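Eukaryotic initiation factor 4F subunit p150 (Saccharomyces cerevisiae, PDB 2VSO) is the scaffold subunit of the cap-binding eIF4F complex, an initial assembly point for the translation apparatus, this chain being the protein's eIF4A-binding middle domain. Local coordinates at residues N45-E50 and S94-L99. Sequence-based numbering, arbitrary orientation.
Sequences NKLTLE and SMYAQL
L47 and M95 show how an inter-helix loop can be fastened to a neighbouring helix by apolar side chains, with no hydrogen bond between the two segments. In the close-packed part, CD2 of L47 lies 3.5 Å from CD1 of Y96, meeting the ring obliquely, and 3.8 Å from CG of M95; CD2 of L99 is a looser neighbour of this L47 methyl at 4.4 Å. L47 also packs on F52, while the hydroxyl of Y96 is hydrogen-bonded to E89. M95 passes alongside L47 in the opposite sense: its chain runs extended to the sulfur, with CG anti to the backbone N (chi1 180°), then bends (chi3 -63°), bringing CE against the loop backbone, 3.6 Å from N of L49. On the outer side the fit slackens, for CB of the exposed L49 stays 4.3 Å from CE of M95. Replacing M95 by an alanine would probably open a gap beside CG of L47 and take away the methyl that meets the backbone at L49. Meanwhile, the backbone O of L47 and the side chains of N45, K46 and T48 are hydrogen-bonded to the chain of another protein. Such loop-on-helix packing is in keeping with the stacked antiparallel helices of the HEAT-repeat-like MIF4G domain.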
ATOM      1  N   ASN C  45     -16.161   2.593  10.151  1.00 57.40           N
ATOM      2  CA  ASN C  45     -14.799   3.117  10.227  1.00 47.91           C
ATOM      3  C   ASN C  45     -13.948   2.319  11.203  1.00 64.48           C
ATOM      4  O   ASN C  45     -12.726   2.315  11.107  1.00 67.99           O
ATOM      5  CB  ASN C  45     -14.795   4.584  10.680  1.00 52.25           C
ATOM      6  CG  ASN C  45     -15.219   5.542   9.585  1.00 58.85           C
ATOM      7  OD1 ASN C  45     -15.036   5.276   8.386  1.00 41.98           O
ATOM      8  ND2 ASN C  45     -15.798   6.670   9.997  1.00 43.49           N
ATOM      9  N   LYS C  46     -14.603   1.657  12.151  1.00 64.72           N
ATOM     10  CA  LYS C  46     -13.919   0.904  13.201  1.00 52.87           C
ATOM     11  C   LYS C  46     -13.749  -0.564  12.838  1.00 51.73           C
ATOM     12  O   LYS C  46     -13.060  -1.303  13.538  1.00 68.97           O
ATOM     13  CB  LYS C  46     -14.707   0.976  14.513  1.00 39.38           C
ATOM     14  CG  LYS C  46     -14.883   2.337  15.059  1.00 40.59           C
ATOM     15  CD  LYS C  46     -15.602   2.292  16.402  1.00 42.49           C
ATOM     16  CE  LYS C  46     -15.441   3.616  17.127  1.00 42.95           C
ATOM     17  NZ  LYS C  46     -16.245   3.664  18.355  1.00 61.72           N
ATOM     18  N   LEU C  47     -14.393  -0.990  11.760  1.00 58.63           N
ATOM     19  CA  LEU C  47     -14.364  -2.397  11.385  1.00 55.73           C
ATOM     20  C   LEU C  47     -12.965  -2.842  10.983  1.00 59.50           C
ATOM     21  O   LEU C  47     -12.449  -2.450   9.937  1.00 65.98           O
ATOM     22  CB  LEU C  47     -15.348  -2.692  10.253  1.00 44.52           C
ATOM     23  CG  LEU C  47     -15.479  -4.191   9.980  1.00 51.92           C
ATOM     24  CD1 LEU C  47     -16.179  -4.887  11.138  1.00 47.63           C
ATOM     25  CD2 LEU C  47     -16.205  -4.463   8.669  1.00 45.31           C
ATOM     26  N   THR C  48     -12.348  -3.656  11.830  1.00 68.60           N
ATOM     27  CA  THR C  48     -11.095  -4.311  11.473  1.00 57.05           C
ATOM     28  C   THR C  48     -11.213  -5.797  11.759  1.00 55.19           C
ATOM     29  O   THR C  48     -12.198  -6.261  12.332  1.00 61.90           O
ATOM     30  CB  THR C  48      -9.916  -3.744  12.255  1.00 44.66           C
ATOM     31  OG1 THR C  48     -10.060  -4.067  13.643  1.00 57.50           O
ATOM     32  CG2 THR C  48      -9.862  -2.242  12.092  1.00 51.13           C
ATOM     33  N   LEU C  49     -10.205  -6.549  11.360  1.00 72.63           N
ATOM     34  CA  LEU C  49     -10.220  -7.970  11.622  1.00 71.36           C
ATOM     35  C   LEU C  49     -10.204  -8.197  13.128  1.00 65.35           C
ATOM     36  O   LEU C  49     -10.977  -8.990  13.659  1.00 62.95           O
ATOM     37  CB  LEU C  49      -9.018  -8.637  10.972  1.00 58.04           C
ATOM     38  CG  LEU C  49      -9.042 -10.157  11.067  1.00 77.44           C
ATOM     39  CD1 LEU C  49     -10.416 -10.684  10.670  1.00 79.48           C
ATOM     40  CD2 LEU C  49      -7.942 -10.759  10.204  1.00 90.09           C
ATOM     41  N   GLU C  50      -9.319  -7.490  13.812  1.00 56.24           N
ATOM     42  CA  GLU C  50      -9.202  -7.612  15.256  1.00 55.43           C
ATOM     43  C   GLU C  50     -10.546  -7.361  15.961  1.00 71.97           C
ATOM     44  O   GLU C  50     -11.024  -8.217  16.705  1.00 86.94           O
ATOM     45  CB  GLU C  50      -8.124  -6.655  15.776  1.00 49.76           C
ATOM     46  CG  GLU C  50      -7.897  -6.708  17.277  1.00 57.58           C
ATOM     47  CD  GLU C  50      -6.800  -5.757  17.748  1.00 58.63           C
ATOM     48  OE1 GLU C  50      -6.966  -5.132  18.816  1.00 67.57           O
ATOM     49  OE2 GLU C  50      -5.775  -5.628  17.046  1.00 73.19           O
ATOM     50  N   SER C  94     -13.934  -7.719   1.516  1.00 26.93           N
ATOM     51  CA  SER C  94     -14.190  -9.122   1.853  1.00 49.97           C
ATOM     52  C   SER C  94     -14.562  -9.265   3.318  1.00 40.88           C
ATOM     53  O   SER C  94     -15.270 -10.191   3.720  1.00 52.33           O
ATOM     54  CB  SER C  94     -12.971  -9.995   1.527  1.00 39.69           C
ATOM     55  OG  SER C  94     -11.980  -9.838   2.523  1.00 58.75           O
ATOM     56  N   MET C  95     -14.065  -8.328   4.105  1.00 33.52           N
ATOM     57  CA  MET C  95     -14.411  -8.193   5.515  1.00 43.02           C
ATOM     58  C   MET C  95     -15.826  -7.610   5.638  1.00 49.91           C
ATOM     59  O   MET C  95     -16.611  -8.018   6.488  1.00 55.76           O
ATOM     60  CB  MET C  95     -13.391  -7.276   6.190  1.00 33.77           C
ATOM     61  CG  MET C  95     -13.608  -7.021   7.650  1.00 51.93           C
ATOM     62  SD  MET C  95     -12.488  -5.691   8.127  1.00 82.68           S
ATOM     63  CE  MET C  95     -10.918  -6.471   7.795  1.00 70.18           C
ATOM     64  N   TYR C  96     -16.151  -6.659   4.769  1.00 52.33           N
ATOM     65  CA  TYR C  96     -17.498  -6.120   4.708  1.00 49.52           C
ATOM     66  C   TYR C  96     -18.444  -7.195   4.218  1.00 53.14           C
ATOM     67  O   TYR C  96     -19.582  -7.299   4.679  1.00 55.90           O
ATOM     68  CB  TYR C  96     -17.546  -4.930   3.767  1.00 28.39           C
ATOM     69  CG  TYR C  96     -16.835  -3.722   4.299  1.00 42.46           C
ATOM     70  CD1 TYR C  96     -17.153  -3.203   5.538  1.00 50.43           C
ATOM     71  CD2 TYR C  96     -15.833  -3.104   3.568  1.00 46.81           C
ATOM     72  CE1 TYR C  96     -16.497  -2.091   6.034  1.00 50.62           C
ATOM     73  CE2 TYR C  96     -15.186  -1.990   4.050  1.00 42.24           C
ATOM     74  CZ  TYR C  96     -15.521  -1.488   5.278  1.00 34.21           C
ATOM     75  OH  TYR C  96     -14.867  -0.382   5.765  1.00 60.54           O
ATOM     76  N   ALA C  97     -17.956  -7.997   3.280  1.00 48.01           N
ATOM     77  CA  ALA C  97     -18.720  -9.106   2.749  1.00 38.26           C
ATOM     78  C   ALA C  97     -19.003 -10.117   3.861  1.00 45.69           C
ATOM     79  O   ALA C  97     -20.035 -10.775   3.855  1.00 54.45           O
ATOM     80  CB  ALA C  97     -17.985  -9.738   1.578  1.00 25.42           C
ATOM     81  N   GLN C  98     -18.102 -10.212   4.835  1.00 35.41           N
ATOM     82  CA  GLN C  98     -18.339 -11.075   5.977  1.00 43.51           C
ATOM     83  C   GLN C  98     -19.373 -10.469   6.920  1.00 61.41           C
ATOM     84  O   GLN C  98     -20.191 -11.183   7.507  1.00 60.94           O
ATOM     85  CB  GLN C  98     -17.051 -11.328   6.739  1.00 49.71           C
ATOM     86  CG  GLN C  98     -16.279 -12.534   6.252  1.00 86.00           C
ATOM     87  CD  GLN C  98     -14.905 -12.632   6.878  1.00 94.63           C
ATOM     88  OE1 GLN C  98     -14.722 -12.344   8.065  1.00 91.30           O
ATOM     89  NE2 GLN C  98     -13.925 -13.039   6.079  1.00 97.78           N
ATOM     90  N   LEU C  99     -19.318  -9.149   7.072  1.00 58.39           N
ATOM     91  CA  LEU C  99     -20.252  -8.435   7.919  1.00 51.02           C
ATOM     92  C   LEU C  99     -21.672  -8.740   7.477  1.00 54.72           C
ATOM     93  O   LEU C  99     -22.554  -8.921   8.295  1.00 52.13           O
ATOM     94  CB  LEU C  99     -20.011  -6.936   7.821  1.00 47.57           C
ATOM     95  CG  LEU C  99     -20.958  -6.100   8.684  1.00 43.46           C
ATOM     96  CD1 LEU C  99     -20.913  -6.625  10.089  1.00 47.26           C
ATOM     97  CD2 LEU C  99     -20.556  -4.628   8.660  1.00 36.84           C
TER